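AMP-dependent synthetase and ligase (Xenorhabdus doucetiae, PDB 6QSR) probably serves as the ApeI-like hot-dog subunit of a dehydratase heterocomplex that takes part in the type II polyketide synthesis of aryl polyene pigments. Local coordinates at residues W47-W60 with I84-Y97. Residues are numbered along the deposited sequence; the frame is centred on the assembly and turned at random.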
loop_
_atom_site.group_PDB
_atom_site.type_symbol
_atom_site.label_atom_id
_atom_site.label_comp_id
_atom_site.label_asym_id
_atom_site.label_seq_id
_atom_site.Cartn_x
_atom_site.Cartn_y
_atom_site.Cartn_z
ATOM N N TRP A 47 2.733 -9.387 3.045
ATOM C CA TRP A 47 3.016 -10.544 3.900
ATOM C C TRP A 47 1.804 -11.467 4.065
ATOM O O TRP A 47 1.949 -12.684 4.051
ATOM C CB TRP A 47 3.536 -10.099 5.275
ATOM C CG TRP A 47 4.726 -9.192 5.200
ATOM C CD1 TRP A 47 5.656 -9.122 4.195
ATOM C CD2 TRP A 47 5.124 -8.228 6.180
ATOM N NE1 TRP A 47 6.594 -8.154 4.482
ATOM C CE2 TRP A 47 6.296 -7.596 5.699
ATOM C CE3 TRP A 47 4.598 -7.828 7.416
ATOM C CZ2 TRP A 47 6.956 -6.586 6.417
ATOM C CZ3 TRP A 47 5.255 -6.814 8.129
ATOM C CH2 TRP A 47 6.416 -6.208 7.620
ATOM N N VAL A 48 0.616 -10.892 4.196
ATOM C CA VAL A 48 -0.622 -11.674 4.159
ATOM C C VAL A 48 -0.646 -12.569 2.917
ATOM O O VAL A 48 -0.882 -13.774 3.018
ATOM C CB VAL A 48 -1.880 -10.780 4.255
ATOM C CG1 VAL A 48 -3.145 -11.550 3.887
ATOM C CG2 VAL A 48 -2.012 -10.231 5.668
ATOM N N MET A 49 -0.343 -11.996 1.763
ATOM C CA MET A 49 -0.295 -12.778 0.523
ATOM C C MET A 49 0.807 -13.849 0.503
ATOM O O MET A 49 0.592 -14.919 -0.058
ATOM C CB MET A 49 -0.170 -11.855 -0.685
ATOM C CG MET A 49 -1.374 -10.942 -0.872
ATOM S SD MET A 49 -2.932 -11.788 -1.213
ATOM C CE MET A 49 -2.404 -12.966 -2.460
ATOM N N HIS A 50 1.965 -13.568 1.110
ATOM C CA HIS A 50 3.066 -14.544 1.188
ATOM C C HIS A 50 2.684 -15.770 2.014
ATOM O O HIS A 50 2.885 -16.899 1.579
ATOM C CB HIS A 50 4.342 -13.921 1.776
ATOM C CG HIS A 50 5.401 -14.928 2.116
ATOM N ND1 HIS A 50 6.122 -15.604 1.156
ATOM C CD2 HIS A 50 5.835 -15.398 3.311
ATOM C CE1 HIS A 50 6.968 -16.434 1.744
ATOM N NE2 HIS A 50 6.814 -16.327 3.051
ATOM N N TYR A 51 2.155 -15.536 3.212
ATOM C CA TYR A 51 1.724 -16.629 4.077
ATOM C C TYR A 51 0.491 -17.345 3.526
ATOM O O TYR A 51 0.376 -18.574 3.648
ATOM C CB TYR A 51 1.502 -16.133 5.509
ATOM C CG TYR A 51 2.801 -15.803 6.210
ATOM C CD1 TYR A 51 3.690 -16.817 6.571
ATOM C CD2 TYR A 51 3.150 -14.483 6.510
ATOM C CE1 TYR A 51 4.890 -16.528 7.211
ATOM C CE2 TYR A 51 4.346 -14.185 7.148
ATOM C CZ TYR A 51 5.213 -15.209 7.495
ATOM O OH TYR A 51 6.397 -14.924 8.131
ATOM N N ALA A 52 -0.407 -16.595 2.890
ATOM C CA ALA A 52 -1.595 -17.186 2.252
ATOM C C ALA A 52 -1.212 -18.148 1.127
ATOM O O ALA A 52 -1.603 -19.318 1.135
ATOM C CB ALA A 52 -2.510 -16.097 1.722
ATOM N N GLN A 53 -0.430 -17.642 0.176
ATOM C CA GLN A 53 0.012 -18.426 -0.979
ATOM C C GLN A 53 1.003 -19.564 -0.654
ATOM O O GLN A 53 1.141 -20.486 -1.456
ATOM C CB GLN A 53 0.581 -17.496 -2.064
ATOM C CG GLN A 53 -0.465 -16.549 -2.652
ATOM C CD GLN A 53 0.083 -15.641 -3.743
ATOM O OE1 GLN A 53 1.172 -15.084 -3.619
ATOM N NE2 GLN A 53 -0.688 -15.473 -4.813
ATOM N N THR A 54 1.678 -19.508 0.502
ATOM C CA THR A 54 2.605 -20.577 0.924
ATOM C C THR A 54 2.020 -21.595 1.918
ATOM O O THR A 54 2.378 -22.767 1.862
ATOM C CB THR A 54 3.913 -20.007 1.513
ATOM O OG1 THR A 54 3.633 -19.195 2.662
ATOM C CG2 THR A 54 4.659 -19.194 0.462
ATOM N N LEU A 55 1.143 -21.153 2.819
ATOM C CA LEU A 55 0.564 -22.024 3.852
ATOM C C LEU A 55 -0.894 -22.429 3.629
ATOM O O LEU A 55 -1.266 -23.557 3.958
ATOM C CB LEU A 55 0.659 -21.360 5.230
ATOM C CG LEU A 55 2.001 -20.805 5.699
ATOM C CD1 LEU A 55 1.814 -20.132 7.051
ATOM C CD2 LEU A 55 3.054 -21.902 5.777
ATOM N N LEU A 56 -1.713 -21.520 3.100
ATOM C CA LEU A 56 -3.181 -21.660 3.144
ATOM C C LEU A 56 -3.824 -22.003 1.806
ATOM O O LEU A 56 -4.641 -22.928 1.729
ATOM C CB LEU A 56 -3.813 -20.376 3.706
ATOM C CG LEU A 56 -4.145 -20.292 5.206
ATOM C CD1 LEU A 56 -3.111 -20.950 6.105
ATOM C CD2 LEU A 56 -4.344 -18.836 5.606
ATOM N N ALA A 57 -3.470 -21.242 0.773
ATOM C CA ALA A 57 -4.099 -21.331 -0.543
ATOM C C ALA A 57 -3.049 -21.394 -1.657
ATOM O O ALA A 57 -2.984 -20.493 -2.494
ATOM C CB ALA A 57 -5.033 -20.146 -0.744
ATOM N N PRO A 58 -2.235 -22.475 -1.687
ATOM C CA PRO A 58 -1.237 -22.615 -2.759
ATOM C C PRO A 58 -1.909 -22.711 -4.128
ATOM O O PRO A 58 -2.958 -23.348 -4.251
ATOM C CB PRO A 58 -0.502 -23.921 -2.403
ATOM C CG PRO A 58 -1.439 -24.671 -1.515
ATOM C CD PRO A 58 -2.211 -23.625 -0.760
ATOM N N GLY A 59 -1.338 -22.031 -5.123
ATOM C CA GLY A 59 -1.906 -21.990 -6.473
ATOM C C GLY A 59 -3.013 -20.965 -6.706
ATOM O O GLY A 59 -3.500 -20.834 -7.835
ATOM N N TRP A 60 -3.426 -20.253 -5.651
ATOM C CA TRP A 60 -4.414 -19.179 -5.753
ATOM C C TRP A 60 -3.708 -17.837 -5.929
ATOM O O TRP A 60 -2.635 -17.601 -5.359
ATOM C CB TRP A 60 -5.308 -19.129 -4.513
ATOM C CG TRP A 60 -6.312 -20.245 -4.440
ATOM C CD1 TRP A 60 -6.077 -21.553 -4.097
ATOM C CD2 TRP A 60 -7.713 -20.147 -4.712
ATOM N NE1 TRP A 60 -7.249 -22.270 -4.140
ATOM C CE2 TRP A 60 -8.269 -21.433 -4.515
ATOM C CE3 TRP A 60 -8.558 -19.095 -5.097
ATOM C CZ2 TRP A 60 -9.633 -21.693 -4.683
ATOM C CZ3 TRP A 60 -9.920 -19.358 -5.279
ATOM C CH2 TRP A 60 -10.440 -20.647 -5.072
ATOM N N ILE A 84 -4.555 -15.052 10.021
ATOM C CA ILE A 84 -5.113 -15.180 8.664
ATOM C C ILE A 84 -6.049 -16.384 8.610
ATOM O O ILE A 84 -5.709 -17.458 9.117
ATOM C CB ILE A 84 -4.019 -15.383 7.582
ATOM C CG1 ILE A 84 -2.973 -14.264 7.608
ATOM C CG2 ILE A 84 -4.651 -15.414 6.195
ATOM C CD1 ILE A 84 -1.683 -14.627 6.904
ATOM N N ASN A 85 -7.204 -16.200 7.973
ATOM C CA ASN A 85 -8.170 -17.267 7.753
ATOM C C ASN A 85 -8.483 -17.319 6.259
ATOM O O ASN A 85 -8.773 -16.284 5.648
ATOM C CB ASN A 85 -9.432 -16.989 8.564
ATOM C CG ASN A 85 -10.474 -18.085 8.432
ATOM O OD1 ASN A 85 -11.190 -18.175 7.425
ATOM N ND2 ASN A 85 -10.581 -18.913 9.460
ATOM N N TRP A 86 -8.402 -18.520 5.683
ATOM C CA TRP A 86 -8.735 -18.757 4.281
ATOM C C TRP A 86 -10.035 -19.551 4.209
ATOM O O TRP A 86 -10.121 -20.655 4.757
ATOM C CB TRP A 86 -7.581 -19.503 3.603
ATOM C CG TRP A 86 -7.872 -20.060 2.243
ATOM C CD1 TRP A 86 -7.697 -21.351 1.838
ATOM C CD2 TRP A 86 -8.359 -19.342 1.106
ATOM N NE1 TRP A 86 -8.046 -21.483 0.513
ATOM C CE2 TRP A 86 -8.464 -20.266 0.044
ATOM C CE3 TRP A 86 -8.732 -18.006 0.884
ATOM C CZ2 TRP A 86 -8.909 -19.896 -1.228
ATOM C CZ3 TRP A 86 -9.181 -17.639 -0.377
ATOM C CH2 TRP A 86 -9.272 -18.588 -1.416
ATOM N N ASP A 87 -11.043 -18.974 3.554
ATOM C CA ASP A 87 -12.331 -19.630 3.334
ATOM C C ASP A 87 -12.417 -19.938 1.837
ATOM O O ASP A 87 -12.750 -19.074 1.026
ATOM C CB ASP A 87 -13.484 -18.738 3.804
ATOM C CG ASP A 87 -14.809 -19.481 3.888
ATOM O OD1 ASP A 87 -15.038 -20.396 3.078
ATOM O OD2 ASP A 87 -15.631 -19.144 4.771
ATOM N N GLU A 88 -12.088 -21.175 1.485
ATOM C CA GLU A 88 -11.952 -21.575 0.089
ATOM C C GLU A 88 -13.266 -21.473 -0.678
ATOM O O GLU A 88 -13.284 -21.015 -1.823
ATOM C CB GLU A 88 -11.392 -23.000 -0.001
ATOM C CG GLU A 88 -11.042 -23.435 -1.420
ATOM C CD GLU A 88 -10.582 -24.882 -1.511
ATOM O OE1 GLU A 88 -10.807 -25.661 -0.561
ATOM O OE2 GLU A 88 -10.008 -25.247 -2.551
ATOM N N LYS A 89 -14.356 -21.891 -0.043
ATOM C CA LYS A 89 -15.681 -21.833 -0.650
ATOM C C LYS A 89 -16.143 -20.395 -0.937
ATOM O O LYS A 89 -16.829 -20.158 -1.934
ATOM C CB LYS A 89 -16.703 -22.599 0.206
ATOM C CG LYS A 89 -16.397 -24.098 0.283
ATOM C CD LYS A 89 -17.320 -24.874 1.223
ATOM C CE LYS A 89 -18.345 -25.725 0.483
ATOM N NZ LYS A 89 -17.743 -26.760 -0.414
ATOM N N LYS A 90 -15.725 -19.443 -0.096
ATOM C CA LYS A 90 -16.036 -18.014 -0.287
ATOM C C LYS A 90 -14.998 -17.261 -1.152
ATOM O O LYS A 90 -15.199 -16.082 -1.465
ATOM C CB LYS A 90 -16.146 -17.313 1.074
ATOM C CG LYS A 90 -17.409 -17.597 1.865
ATOM C CD LYS A 90 -17.414 -16.765 3.144
ATOM C CE LYS A 90 -18.782 -16.704 3.802
ATOM N NZ LYS A 90 -19.260 -18.042 4.244
ATOM N N HIS A 91 -13.905 -17.933 -1.524
ATOM C CA HIS A 91 -12.738 -17.315 -2.189
ATOM C C HIS A 91 -12.111 -16.209 -1.322
ATOM O O HIS A 91 -11.463 -15.302 -1.851
ATOM C CB HIS A 91 -13.105 -16.738 -3.571
ATOM C CG HIS A 91 -13.761 -17.715 -4.498
ATOM N ND1 HIS A 91 -14.215 -18.952 -4.092
ATOM C CD2 HIS A 91 -14.068 -17.620 -5.812
ATOM C CE1 HIS A 91 -14.757 -19.581 -5.118
ATOM N NE2 HIS A 91 -14.681 -18.796 -6.176
ATOM N N LEU A 92 -12.260 -16.315 0.003
ATOM C CA LEU A 92 -12.082 -15.170 0.901
ATOM C C LEU A 92 -10.993 -15.394 1.938
ATOM O O LEU A 92 -11.041 -16.344 2.724
ATOM C CB LEU A 92 -13.403 -14.859 1.606
ATOM C CG LEU A 92 -13.499 -13.599 2.466
ATOM C CD1 LEU A 92 -13.434 -12.353 1.601
ATOM C CD2 LEU A 92 -14.778 -13.619 3.293
ATOM N N LEU A 93 -10.017 -14.491 1.915
ATOM C CA LEU A 93 -8.911 -14.456 2.842
ATOM C C LEU A 93 -9.149 -13.262 3.763
ATOM O O LEU A 93 -9.313 -12.127 3.289
ATOM C CB LEU A 93 -7.614 -14.273 2.053
ATOM C CG LEU A 93 -6.260 -14.375 2.735
ATOM C CD1 LEU A 93 -6.000 -15.800 3.216
ATOM C CD2 LEU A 93 -5.170 -13.923 1.764
ATOM N N THR A 94 -9.170 -13.521 5.067
ATOM C CA THR A 94 -9.373 -12.490 6.073
ATOM C C THR A 94 -8.149 -12.443 6.953
ATOM O O THR A 94 -7.532 -13.479 7.211
ATOM C CB THR A 94 -10.631 -12.768 6.910
ATOM O OG1 THR A 94 -10.592 -14.111 7.382
ATOM C CG2 THR A 94 -11.866 -12.616 6.056
ATOM N N PHE A 95 -7.787 -11.240 7.392
ATOM C CA PHE A 95 -6.584 -11.048 8.213
ATOM C C PHE A 95 -6.740 -9.947 9.244
ATOM O O PHE A 95 -7.565 -9.046 9.106
ATOM C CB PHE A 95 -5.334 -10.764 7.358
ATOM C CG PHE A 95 -5.323 -9.405 6.713
ATOM C CD1 PHE A 95 -5.916 -9.206 5.470
ATOM C CD2 PHE A 95 -4.720 -8.321 7.338
ATOM C CE1 PHE A 95 -5.911 -7.956 4.866
ATOM C CE2 PHE A 95 -4.716 -7.061 6.734
ATOM C CZ PHE A 95 -5.312 -6.882 5.500
ATOM N N ARG A 96 -5.888 -10.018 10.256
ATOM C CA ARG A 96 -5.866 -9.028 11.304
ATOM C C ARG A 96 -4.433 -8.990 11.820
ATOM O O ARG A 96 -3.820 -10.041 12.001
ATOM C CB ARG A 96 -6.878 -9.422 12.387
ATOM C CG ARG A 96 -6.902 -8.550 13.628
ATOM C CD ARG A 96 -7.897 -9.092 14.649
ATOM N NE ARG A 96 -7.896 -8.291 15.876
ATOM C CZ ARG A 96 -8.428 -8.657 17.047
ATOM N NH1 ARG A 96 -9.028 -9.841 17.201
ATOM N NH2 ARG A 96 -8.356 -7.826 18.085
ATOM N N TYR A 97 -3.882 -7.789 11.963
ATOM C CA TYR A 97 -2.596 -7.590 12.626
ATOM C C TYR A 97 -2.877 -6.976 13.981
ATOM O O TYR A 97 -3.521 -5.933 14.057
ATOM C CB TYR A 97 -1.707 -6.629 11.838
ATOM C CG TYR A 97 -0.998 -7.199 10.626
ATOM C CD1 TYR A 97 -1.595 -7.177 9.355
ATOM C CD2 TYR A 97 0.297 -7.708 10.737
ATOM C CE1 TYR A 97 -0.926 -7.668 8.241
ATOM C CE2 TYR A 97 0.974 -8.203 9.629
ATOM C CZ TYR A 97 0.366 -8.179 8.386
ATOM O OH TYR A 97 1.060 -8.676 7.308
HETATM O O HOH W 1 -7.646 -25.100 -3.597
#
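Helix 47-56 lies 9.7 Å above strand 84-87, axis to axis, and 10.1 Å above strand 92-97, running at 54° to the first, and V48 and L56 descend from it onto the hairpin that the two strands form. Valine suits position 48 because it branches at CB and sends a methyl to each neighbour: CG1, anti to the backbone N (chi1 166°), reaches L93 CD2, while CG2 rests over one face of the F95 ring, 3.9 Å from its centroid, a CH-pi contact. One turn on, the small side chain of A52 lets the helix settle closely on L93, with A52 CB only 3.4 Å from L93 CD2. L56, long enough to meet both I84 and W86 CB, presses its CD2 almost as tightly on I84 CG2. This is the hot-dog fold, in which an antiparallel sheet wraps a central helix; I84, W86, L93 and F95 supply the hairpin's apolar lining. Beyond the helix, the wide, flat W86 indole takes A57 CB over one face, 3.5 Å from W86 CE2, and E88 CA over the opposite face. Its far edge points into the face of W60 in a T-shaped pair, planes 68° apart, and W60 in turn sets its edge toward the face of H91. Tryptophan at 60 joins this apolar face to an N-H: a water accepts from W60 NE1 (2.9 Å) in the ring plane and donates to E88 OE2.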